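Local coordinates for tRNA threonylcarbamoyladenosine biosynthesis protein TsaB (Pseudomonas aeruginosa, PDB 5BR9) that probably takes part, as a TsaB-type relative of the TsaD/Kae1 family, in making the threonylcarbamoyladenosine modification of transfer RNA, at residues Gln137-Gly141 and Glu142-Ala146; Ala150-Pro153 and Pro154-Ala158; Thr173-Gly176 and Tyr177-Arg180; Gly204-Ala208 and Arg209-Val213. All blocks are in the same frame, centred on the assembly; numbering follows the deposited sequence.

Interaction 1 (Gln137-Gly141 and Glu142-Ala146); sequences QLQQG and EMRLA
Leu138 and Met143 face each other as an antiparallel non-hydrogen-bonded pair, CA to CA 4.3 Å, between two hydrogen-bonded pairs, Gln137 with Arg144 and Gln139 with Glu142. In the first of these, Gln137 N gives its hydrogen to Arg144 O at 2.9 Å and Arg144 N returns one to Gln137 O. In the second, Gln139 N reaches Glu142 O at 2.8 Å, and the longer bond from Glu142 N to Gln139 O closes the turn. Gln140 and Gly141 form its corner, both at positive phi; Gly141, at 85°, takes a conformation easy for glycine, which lacks a CB.

Side chains alternate between the faces. On one, Met143 folds back on itself, with chi2 -59° and chi3 -77°, which lays SD 3.5 Å from Leu138 N. Leu138 meets this thioether nearly at a right angle, its CB 3.9 Å from Met143 SD. The unbranched, flexible methionine can bend along Leu138 while also packing on Ala108 and Tyr112 of helix 103-115. On the other face, Gln139 slants across Arg144 with its amide oxygen OE1 3.7 Å from Arg144 CB. Glu142 reaches away in an extended chain to a salt bridge of OE1 with Arg209, and a water donates to both Glu142 OE1 and Gln139 O, tying the carboxylate to the turn. Arg144 NH1 lies 3.4 Å from Glu142 OE2, but no N-H is aimed at that oxygen, so the attraction is one of charge alone.

A two-residue type I' turn between paired strands defines a tight beta hairpin, here joining strands 131-139 and 142-152 at the margin of a mixed sheet.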
loop_
_atom_site.group_PDB
_atom_site.type_symbol
_atom_site.label_atom_id
_atom_site.label_comp_id
_atom_site.label_asym_id
_atom_site.label_seq_id
_atom_site.Cartn_x
_atom_site.Cartn_y
_atom_site.Cartn_z
ATOM N N GLN A 137 -26.200 -14.078 -6.104
ATOM C CA GLN A 137 -26.903 -15.300 -6.507
ATOM C C GLN A 137 -26.051 -16.089 -7.498
ATOM O O GLN A 137 -25.393 -15.520 -8.374
ATOM C CB GLN A 137 -28.263 -14.972 -7.121
ATOM C CG GLN A 137 -29.005 -16.194 -7.694
ATOM C CD GLN A 137 -30.481 -15.922 -8.005
ATOM O OE1 GLN A 137 -31.020 -14.860 -7.659
ATOM N NE2 GLN A 137 -31.139 -16.882 -8.663
ATOM N N LEU A 138 -26.066 -17.402 -7.338
ATOM C CA LEU A 138 -25.318 -18.302 -8.191
ATOM C C LEU A 138 -25.757 -18.245 -9.656
ATOM O O LEU A 138 -26.940 -18.323 -9.980
ATOM C CB LEU A 138 -25.453 -19.737 -7.680
ATOM C CG LEU A 138 -24.467 -20.752 -8.260
ATOM C CD1 LEU A 138 -23.051 -20.522 -7.723
ATOM C CD2 LEU A 138 -24.937 -22.155 -7.941
ATOM N N GLN A 139 -24.774 -18.140 -10.534
ATOM C CA GLN A 139 -24.988 -18.065 -11.967
ATOM C C GLN A 139 -23.841 -18.847 -12.596
ATOM O O GLN A 139 -22.725 -18.326 -12.716
ATOM C CB GLN A 139 -24.997 -16.604 -12.427
ATOM C CG GLN A 139 -26.038 -16.194 -13.457
ATOM C CD GLN A 139 -26.241 -14.667 -13.464
ATOM O OE1 GLN A 139 -26.657 -14.079 -12.452
ATOM N NE2 GLN A 139 -25.932 -14.024 -14.594
ATOM N N GLN A 140 -24.097 -20.106 -12.941
ATOM C CA GLN A 140 -23.092 -20.946 -13.587
ATOM C C GLN A 140 -21.819 -21.064 -12.742
ATOM O O GLN A 140 -20.710 -20.869 -13.243
ATOM C CB GLN A 140 -22.749 -20.384 -14.968
ATOM C CG GLN A 140 -23.794 -20.660 -16.009
ATOM C CD GLN A 140 -23.512 -19.925 -17.288
ATOM O OE1 GLN A 140 -22.896 -18.856 -17.278
ATOM N NE2 GLN A 140 -23.938 -20.500 -18.407
ATOM N N GLY A 141 -21.999 -21.361 -11.460
ATOM C CA GLY A 141 -20.907 -21.606 -10.552
ATOM C C GLY A 141 -20.337 -20.337 -9.932
ATOM O O GLY A 141 -19.521 -20.416 -9.033
ATOM N N GLU A 142 -20.796 -19.167 -10.375
ATOM C CA GLU A 142 -20.251 -17.897 -9.873
ATOM C C GLU A 142 -21.316 -17.144 -9.086
ATOM O O GLU A 142 -22.436 -16.947 -9.569
ATOM C CB GLU A 142 -19.737 -17.019 -11.037
ATOM C CG GLU A 142 -19.147 -15.651 -10.622
ATOM C CD GLU A 142 -18.865 -14.712 -11.800
ATOM O OE1 GLU A 142 -19.158 -15.089 -12.953
ATOM O OE2 GLU A 142 -18.360 -13.585 -11.580
ATOM N N MET A 143 -20.972 -16.732 -7.868
ATOM C CA MET A 143 -21.873 -15.897 -7.087
ATOM C C MET A 143 -21.825 -14.501 -7.697
ATOM O O MET A 143 -20.780 -13.851 -7.764
ATOM C CB MET A 143 -21.505 -15.904 -5.602
ATOM C CG MET A 143 -21.778 -17.248 -4.907
ATOM S SD MET A 143 -23.501 -17.841 -4.950
ATOM C CE MET A 143 -24.247 -16.807 -3.691
ATOM N N ARG A 144 -22.974 -14.065 -8.172
ATOM C CA ARG A 144 -23.071 -12.872 -8.987
ATOM C C ARG A 144 -23.928 -11.793 -8.317
ATOM O O ARG A 144 -25.017 -12.070 -7.771
ATOM C CB ARG A 144 -23.665 -13.267 -10.346
ATOM C CG ARG A 144 -23.239 -12.435 -11.503
ATOM C CD ARG A 144 -21.994 -12.977 -12.149
ATOM N NE ARG A 144 -21.652 -12.219 -13.352
ATOM C CZ ARG A 144 -20.782 -11.217 -13.388
ATOM N NH1 ARG A 144 -20.161 -10.843 -12.286
ATOM N NH2 ARG A 144 -20.536 -10.589 -14.527
ATOM N N LEU A 145 -23.447 -10.560 -8.415
ATOM C CA LEU A 145 -24.064 -9.428 -7.747
ATOM C C LEU A 145 -25.433 -9.093 -8.334
ATOM O O LEU A 145 -25.598 -8.933 -9.537
ATOM C CB LEU A 145 -23.137 -8.201 -7.805
ATOM C CG LEU A 145 -23.712 -6.935 -7.172
ATOM C CD1 LEU A 145 -23.841 -7.108 -5.643
ATOM C CD2 LEU A 145 -22.804 -5.741 -7.513
ATOM N N ALA A 146 -26.424 -8.990 -7.471
ATOM C CA ALA A 146 -27.747 -8.565 -7.909
ATOM C C ALA A 146 -27.960 -7.153 -7.445
ATOM O O ALA A 146 -27.998 -6.903 -6.244
ATOM C CB ALA A 146 -28.832 -9.466 -7.343
HETATM O O HOH W 1 -21.056 -16.640 -14.210
#

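Interaction 2 (Ala150-Pro153 and Pro154-Ala158); sequences AVLP and PERVA
A single 3-10 turn, Pro154 to Arg156, takes the chain off the end of strand 142-152, and Leu152 and Pro153 receive the side chains that come back round it. The turn is fastened by Arg156 N, which donates to Pro153 O at 2.9 Å with a nearly straight N-H (163°), although it approaches from above the carbonyl plane. Two prolines in succession suit this exit: neither has an N-H to offer a neighbouring strand, and the fixed phi of Pro154 (-54°) already matches a 3-10 start.

This corner belongs to the edge strand of the second five-stranded sheet, in a chain of the actin-like ATPase superfamily, and the loop that follows runs on to strand 168-171. The Arg156 side chain runs alongside Pro153, both pointing the same way, with Arg156 CD 4.1 Å from Pro153 CD. A bend at chi3 (63°) then brings the guanidinium over to Leu152, presenting one face to the methyl CD2, which sits 4.0 Å from Arg156 NH1 and is displaced toward the rim of the group. The other branch of Leu152, CD1, slants against Val157 CG1 at 3.9 Å; Val157 is a buried residue that also packs on Val131 and Trp133 of the adjacent strand. Glu155 folds at chi2, bringing OE1 to 3.8 Å from Pro153 CB, while its OE2 makes a salt bridge with Arg180.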
loop_
_atom_site.group_PDB
_atom_site.type_symbol
_atom_site.label_atom_id
_atom_site.label_comp_id
_atom_site.label_asym_id
_atom_site.label_seq_id
_atom_site.Cartn_x
_atom_site.Cartn_y
_atom_site.Cartn_z
ATOM N N ALA A 150 -23.590 -1.327 -1.523
ATOM C CA ALA A 150 -23.911 -0.076 -0.855
ATOM C C ALA A 150 -23.351 -0.083 0.555
ATOM O O ALA A 150 -23.029 -1.146 1.098
ATOM C CB ALA A 150 -25.422 0.129 -0.828
ATOM N N VAL A 151 -23.226 1.102 1.143
ATOM C CA VAL A 151 -22.912 1.240 2.557
ATOM C C VAL A 151 -24.114 1.926 3.186
ATOM O O VAL A 151 -24.512 2.996 2.767
ATOM C CB VAL A 151 -21.592 1.996 2.777
ATOM C CG1 VAL A 151 -21.588 3.305 2.017
ATOM C CG2 VAL A 151 -21.346 2.233 4.275
ATOM N N LEU A 152 -24.698 1.300 4.198
ATOM C CA LEU A 152 -26.043 1.657 4.632
ATOM C C LEU A 152 -26.221 1.486 6.126
ATOM O O LEU A 152 -25.628 0.578 6.706
ATOM C CB LEU A 152 -27.069 0.762 3.929
ATOM C CG LEU A 152 -27.238 0.762 2.414
ATOM C CD1 LEU A 152 -27.970 -0.512 1.987
ATOM C CD2 LEU A 152 -28.005 1.987 1.970
ATOM N N PRO A 153 -27.089 2.316 6.743
ATOM C CA PRO A 153 -27.592 1.967 8.072
ATOM C C PRO A 153 -28.259 0.600 7.950
ATOM O O PRO A 153 -28.943 0.343 6.962
ATOM C CB PRO A 153 -28.632 3.047 8.369
ATOM C CG PRO A 153 -28.366 4.131 7.401
ATOM C CD PRO A 153 -27.785 3.484 6.183
ATOM N N PRO A 154 -28.066 -0.268 8.938
ATOM C CA PRO A 154 -28.657 -1.606 8.882
ATOM C C PRO A 154 -30.178 -1.581 8.658
ATOM O O PRO A 154 -30.717 -2.497 8.022
ATOM C CB PRO A 154 -28.292 -2.201 10.246
ATOM C CG PRO A 154 -27.984 -1.005 11.119
ATOM C CD PRO A 154 -27.354 -0.015 10.199
ATOM N N GLU A 155 -30.832 -0.521 9.127
ATOM C CA GLU A 155 -32.277 -0.320 8.962
ATOM C C GLU A 155 -32.738 -0.239 7.511
ATOM O O GLU A 155 -33.932 -0.312 7.229
ATOM C CB GLU A 155 -32.726 0.972 9.678
ATOM C CG GLU A 155 -32.787 0.869 11.191
ATOM C CD GLU A 155 -31.424 1.036 11.864
ATOM O OE1 GLU A 155 -30.413 1.254 11.149
ATOM O OE2 GLU A 155 -31.371 0.950 13.113
ATOM N N ARG A 156 -31.808 -0.034 6.588
ATOM C CA ARG A 156 -32.209 0.229 5.225
ATOM C C ARG A 156 -31.811 -0.878 4.262
ATOM O O ARG A 156 -32.200 -0.809 3.100
ATOM C CB ARG A 156 -31.639 1.566 4.758
ATOM C CG ARG A 156 -32.290 2.778 5.429
ATOM C CD ARG A 156 -31.682 4.075 4.925
ATOM N NE ARG A 156 -31.906 4.260 3.492
ATOM C CZ ARG A 156 -31.037 4.841 2.668
ATOM N NH1 ARG A 156 -29.874 5.287 3.135
ATOM N NH2 ARG A 156 -31.325 4.965 1.376
ATOM N N VAL A 157 -31.069 -1.894 4.725
ATOM C CA VAL A 157 -30.612 -2.936 3.801
ATOM C C VAL A 157 -31.811 -3.735 3.299
ATOM O O VAL A 157 -32.798 -3.927 4.025
ATOM C CB VAL A 157 -29.549 -3.900 4.411
ATOM C CG1 VAL A 157 -28.310 -3.147 4.874
ATOM C CG2 VAL A 157 -30.135 -4.769 5.505
ATOM N N ALA A 158 -31.711 -4.199 2.052
ATOM C CA ALA A 158 -32.799 -4.947 1.420
ATOM C C ALA A 158 -32.266 -6.020 0.471
ATOM O O ALA A 158 -31.175 -5.882 -0.089
ATOM C CB ALA A 158 -33.733 -3.979 0.675
#

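Interaction 3 (Thr173-Gly176 and Tyr177-Arg180); sequences TGWG and YVER
Gly174 and Tyr177, and likewise Trp175 and Val178, are joined by the i to i+3 backbone bonds that mark 3-10 winding, in the loop that leaves strand 168-171 for strand 187-189. Tyr177 N donates to Gly174 O at 3.1 Å and almost in line (164°). Val178 N reaches Trp175 O over a similar distance but along a more bent path. Both donors stand above the carbonyl plane they address, as suits so tight a coil. Within the same run, Gly176 N bonds to Thr173 O and Arg180 N to Tyr177 O, which extends the pattern on both sides of the junction.

Polar side-chain ends are held from outside this stretch. The indole NE1 of Trp175 bonds to the carbonyl of Ala121, so a buried tryptophan keeps its one N-H satisfied. Arg180 NH1 makes a salt bridge with Asp129.

Apolar packing is led by Trp175 and Val178, whose side chains cross at about a right angle. Val178 approaches the benzene-ring edge of the indole: its chi1 of 60° puts CG1 between the backbone N and the carbonyl carbon and leaves CG2 anti to the N, where Val178 CG2 comes within 3.9 Å of Trp175 CE3. Leu188 of strand 187-189 touches both residues, so the compact, branched valine joins a small apolar cluster with the ring.

Tyr177 keeps CG beside its backbone N (chi1 -66°), which sets the ring edge next to the Gly174 carbonyl, with Tyr177 CD2 3.6 Å from Gly174 O in the plane of the ring.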
loop_
_atom_site.group_PDB
_atom_site.type_symbol
_atom_site.label_atom_id
_atom_site.label_comp_id
_atom_site.label_asym_id
_atom_site.label_seq_id
_atom_site.Cartn_x
_atom_site.Cartn_y
_atom_site.Cartn_z
ATOM N N THR A 173 -19.480 -10.099 8.917
ATOM C CA THR A 173 -19.496 -9.434 10.221
ATOM C C THR A 173 -20.568 -8.355 10.332
ATOM O O THR A 173 -20.909 -7.925 11.438
ATOM C CB THR A 173 -18.144 -8.772 10.524
ATOM O OG1 THR A 173 -17.875 -7.779 9.522
ATOM C CG2 THR A 173 -17.001 -9.815 10.535
ATOM N N GLY A 174 -21.082 -7.905 9.190
ATOM C CA GLY A 174 -22.176 -6.944 9.164
ATOM C C GLY A 174 -23.441 -7.489 9.815
ATOM O O GLY A 174 -24.313 -6.737 10.244
ATOM N N TRP A 175 -23.538 -8.811 9.891
ATOM C CA TRP A 175 -24.709 -9.449 10.453
ATOM C C TRP A 175 -24.747 -9.352 11.969
ATOM O O TRP A 175 -25.740 -9.749 12.582
ATOM C CB TRP A 175 -24.795 -10.901 9.968
ATOM C CG TRP A 175 -25.260 -10.898 8.532
ATOM C CD1 TRP A 175 -24.480 -10.973 7.409
ATOM C CD2 TRP A 175 -26.607 -10.732 8.072
ATOM N NE1 TRP A 175 -25.261 -10.883 6.280
ATOM C CE2 TRP A 175 -26.572 -10.730 6.661
ATOM C CE3 TRP A 175 -27.843 -10.582 8.716
ATOM C CZ2 TRP A 175 -27.724 -10.595 5.884
ATOM C CZ3 TRP A 175 -28.994 -10.460 7.939
ATOM C CH2 TRP A 175 -28.922 -10.461 6.539
ATOM N N GLY A 176 -23.705 -8.756 12.565
ATOM C CA GLY A 176 -23.767 -8.361 13.964
ATOM C C GLY A 176 -24.913 -7.384 14.196
ATOM O O GLY A 176 -25.445 -7.295 15.295
ATOM N N TYR A 177 -25.359 -6.713 13.134
ATOM C CA TYR A 177 -26.458 -5.752 13.230
ATOM C C TYR A 177 -27.831 -6.330 12.828
ATOM O O TYR A 177 -28.754 -5.577 12.523
ATOM C CB TYR A 177 -26.179 -4.523 12.351
ATOM C CG TYR A 177 -25.018 -3.643 12.760
ATOM C CD1 TYR A 177 -25.234 -2.496 13.514
ATOM C CD2 TYR A 177 -23.712 -3.943 12.384
ATOM C CE1 TYR A 177 -24.199 -1.684 13.885
ATOM C CE2 TYR A 177 -22.668 -3.135 12.756
ATOM C CZ TYR A 177 -22.915 -2.001 13.506
ATOM O OH TYR A 177 -21.881 -1.178 13.886
ATOM N N VAL A 178 -27.973 -7.650 12.834
ATOM C CA VAL A 178 -29.194 -8.284 12.330
ATOM C C VAL A 178 -30.487 -7.787 13.033
ATOM O O VAL A 178 -31.530 -7.616 12.386
ATOM C CB VAL A 178 -29.072 -9.836 12.413
ATOM C CG1 VAL A 178 -28.861 -10.312 13.857
ATOM C CG2 VAL A 178 -30.271 -10.498 11.774
ATOM N N GLU A 179 -30.420 -7.517 14.334
ATOM C CA GLU A 179 -31.627 -7.163 15.088
ATOM C C GLU A 179 -32.163 -5.798 14.666
ATOM O O GLU A 179 -33.291 -5.456 15.003
ATOM C CB GLU A 179 -31.352 -7.189 16.598
ATOM C CG GLU A 179 -31.045 -8.591 17.102
ATOM C CD GLU A 179 -31.069 -8.718 18.614
ATOM O OE1 GLU A 179 -31.267 -7.692 19.298
ATOM O OE2 GLU A 179 -30.853 -9.848 19.116
ATOM N N ARG A 180 -31.359 -5.034 13.921
ATOM C CA ARG A 180 -31.757 -3.714 13.419
ATOM C C ARG A 180 -32.159 -3.698 11.935
ATOM O O ARG A 180 -32.556 -2.659 11.400
ATOM C CB ARG A 180 -30.620 -2.706 13.639
ATOM C CG ARG A 180 -30.455 -2.271 15.101
ATOM C CD ARG A 180 -29.211 -1.394 15.298
ATOM N NE ARG A 180 -29.229 -0.208 14.442
ATOM C CZ ARG A 180 -28.215 0.644 14.319
ATOM N NH1 ARG A 180 -27.092 0.446 15.001
ATOM N NH2 ARG A 180 -28.317 1.693 13.510
#

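Interaction 4 (Gly204-Ala208 and Arg209-Val213); sequences GFAWA and RGEGV
Arg209 sets its CG anti to the carbonyl carbon (chi1 -76°) and then bends at chi3 (-72°), which turns its guanidinium back over the last turn of the helix, onto Phe205 and Ala206. One face of the group covers the Phe205 carbonyl, whose O lies 3.8 Å from the plane over its centre, and Arg209 NH2 comes within 3.7 Å of Ala206 CA. A cation over the carboxyl end of a helix would be expected to meet a favourable dipole. Glu211 extends beyond CG to lie beside the arginine: Arg209 NE donates to Glu211 OE1 at 3.2 Å, a salt bridge in the guanidinium plane that meets the carboxylate on its anti side and tilted out of its plane, while Glu211 OE2 rests 3.7 Å from Ala206 CB. Alanine leaves room for the acid to lie close to the helix.

The backbone beneath is a Schellman motif. Glu211 N bonds to Ala206 O at 3.1 Å and Gly210 N to Trp207 O at 2.9 Å, whereas the two bonds of Arg209 N, to Phe205 O and Ala206 O, are weak. Gly210 makes the reversal with a positive phi of 86°, an angle at which a CB would press on the preceding carbonyl. The CE3 side of the Trp207 indole comes near the departing chain, where Glu211 O stands 3.4 Å from Trp207 CE3, oblique to the ring.

At the end of helix 196-208, Ala206 and Trp207, with Glu211 just beyond, rest on Leu99 of strand 98-101, while Phe205 and Arg209 turn to strand 142-152, whose Glu142 holds Arg209.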
loop_
_atom_site.group_PDB
_atom_site.type_symbol
_atom_site.label_atom_id
_atom_site.label_comp_id
_atom_site.label_asym_id
_atom_site.label_seq_id
_atom_site.Cartn_x
_atom_site.Cartn_y
_atom_site.Cartn_z
ATOM N N GLY A 204 -11.028 -16.578 -11.600
ATOM C CA GLY A 204 -11.155 -17.465 -12.754
ATOM C C GLY A 204 -12.285 -17.069 -13.705
ATOM O O GLY A 204 -12.096 -17.007 -14.924
ATOM N N PHE A 205 -13.454 -16.761 -13.148
ATOM C CA PHE A 205 -14.572 -16.323 -13.974
ATOM C C PHE A 205 -14.241 -14.980 -14.638
ATOM O O PHE A 205 -14.475 -14.790 -15.832
ATOM C CB PHE A 205 -15.873 -16.227 -13.151
ATOM C CG PHE A 205 -16.413 -17.574 -12.713
ATOM C CD1 PHE A 205 -17.041 -18.420 -13.631
ATOM C CD2 PHE A 205 -16.294 -17.994 -11.391
ATOM C CE1 PHE A 205 -17.526 -19.661 -13.238
ATOM C CE2 PHE A 205 -16.780 -19.237 -10.990
ATOM C CZ PHE A 205 -17.404 -20.072 -11.905
ATOM N N ALA A 206 -13.666 -14.065 -13.867
ATOM C CA ALA A 206 -13.354 -12.732 -14.365
ATOM C C ALA A 206 -12.273 -12.784 -15.437
ATOM O O ALA A 206 -12.358 -12.096 -16.461
ATOM C CB ALA A 206 -12.919 -11.815 -13.195
ATOM N N TRP A 207 -11.275 -13.631 -15.224
ATOM C CA TRP A 207 -10.172 -13.749 -16.179
ATOM C C TRP A 207 -10.671 -14.319 -17.510
ATOM O O TRP A 207 -10.266 -13.855 -18.577
ATOM C CB TRP A 207 -9.060 -14.624 -15.597
ATOM C CG TRP A 207 -7.833 -14.788 -16.466
ATOM C CD1 TRP A 207 -7.356 -15.960 -16.989
ATOM C CD2 TRP A 207 -6.908 -13.757 -16.877
ATOM N NE1 TRP A 207 -6.201 -15.721 -17.704
ATOM C CE2 TRP A 207 -5.899 -14.384 -17.646
ATOM C CE3 TRP A 207 -6.842 -12.370 -16.678
ATOM C CZ2 TRP A 207 -4.845 -13.667 -18.234
ATOM C CZ3 TRP A 207 -5.790 -11.663 -17.247
ATOM C CH2 TRP A 207 -4.802 -12.313 -18.014
ATOM N N ALA A 208 -11.545 -15.320 -17.439
ATOM C CA ALA A 208 -12.125 -15.937 -18.639
ATOM C C ALA A 208 -13.012 -14.972 -19.425
ATOM O O ALA A 208 -13.217 -15.178 -20.611
ATOM C CB ALA A 208 -12.927 -17.182 -18.278
ATOM N N ARG A 209 -13.547 -13.941 -18.765
ATOM C CA ARG A 209 -14.350 -12.914 -19.450
ATOM C C ARG A 209 -13.449 -11.879 -20.104
ATOM O O ARG A 209 -13.923 -10.971 -20.770
ATOM C CB ARG A 209 -15.303 -12.192 -18.487
ATOM C CG ARG A 209 -16.535 -12.979 -18.079
ATOM C CD ARG A 209 -17.568 -12.068 -17.393
ATOM N NE ARG A 209 -17.154 -11.670 -16.050
ATOM C CZ ARG A 209 -17.368 -12.402 -14.959
ATOM N NH1 ARG A 209 -17.988 -13.575 -15.053
ATOM N NH2 ARG A 209 -16.952 -11.969 -13.772
ATOM N N GLY A 210 -12.147 -12.003 -19.873
ATOM C CA GLY A 210 -11.197 -11.064 -20.431
ATOM C C GLY A 210 -10.966 -9.821 -19.599
ATOM O O GLY A 210 -10.450 -8.834 -20.103
ATOM N N GLU A 211 -11.345 -9.857 -18.325
ATOM C CA GLU A 211 -11.068 -8.734 -17.437
ATOM C C GLU A 211 -9.603 -8.739 -17.058
ATOM O O GLU A 211 -8.888 -9.700 -17.332
ATOM C CB GLU A 211 -11.939 -8.794 -16.195
ATOM C CG GLU A 211 -13.425 -8.627 -16.491
ATOM C CD GLU A 211 -14.278 -8.699 -15.228
ATOM O OE1 GLU A 211 -15.453 -9.111 -15.329
ATOM O OE2 GLU A 211 -13.772 -8.350 -14.138
ATOM N N GLY A 212 -9.152 -7.668 -16.421
ATOM C CA GLY A 212 -7.758 -7.556 -16.055
ATOM C C GLY A 212 -7.264 -6.200 -16.481
ATOM O O GLY A 212 -7.540 -5.751 -17.581
ATOM N N VAL A 213 -6.539 -5.534 -15.595
ATOM C CA VAL A 213 -6.151 -4.158 -15.815
ATOM C C VAL A 213 -4.641 -4.106 -15.683
ATOM O O VAL A 213 -4.085 -4.832 -14.873
ATOM C CB VAL A 213 -6.886 -3.244 -14.820
ATOM C CG1 VAL A 213 -6.246 -1.892 -14.752
ATOM C CG2 VAL A 213 -8.372 -3.136 -15.213
#

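Along the chain the four contacts follow one another in series. Interactions 1 and 2 share strand 142-152, an outer strand of the second five-stranded sheet, with their centres about 21 Å apart. Interaction 3 lies about 10 Å from interaction 2, centre to centre, and the two loops are joined by the Glu155–Arg180 salt bridge and by Pro154 packing on Tyr177. Interaction 4, about 33 Å from interaction 3 between centres and across the middle of the chain, touches interaction 1 through Glu142 and Arg209 and through Phe205 against the hairpin turn. Helix 196-208 thereby connects this hairpin with strand 98-101 of the first sheet, linking the two sheets of the actin-like fold.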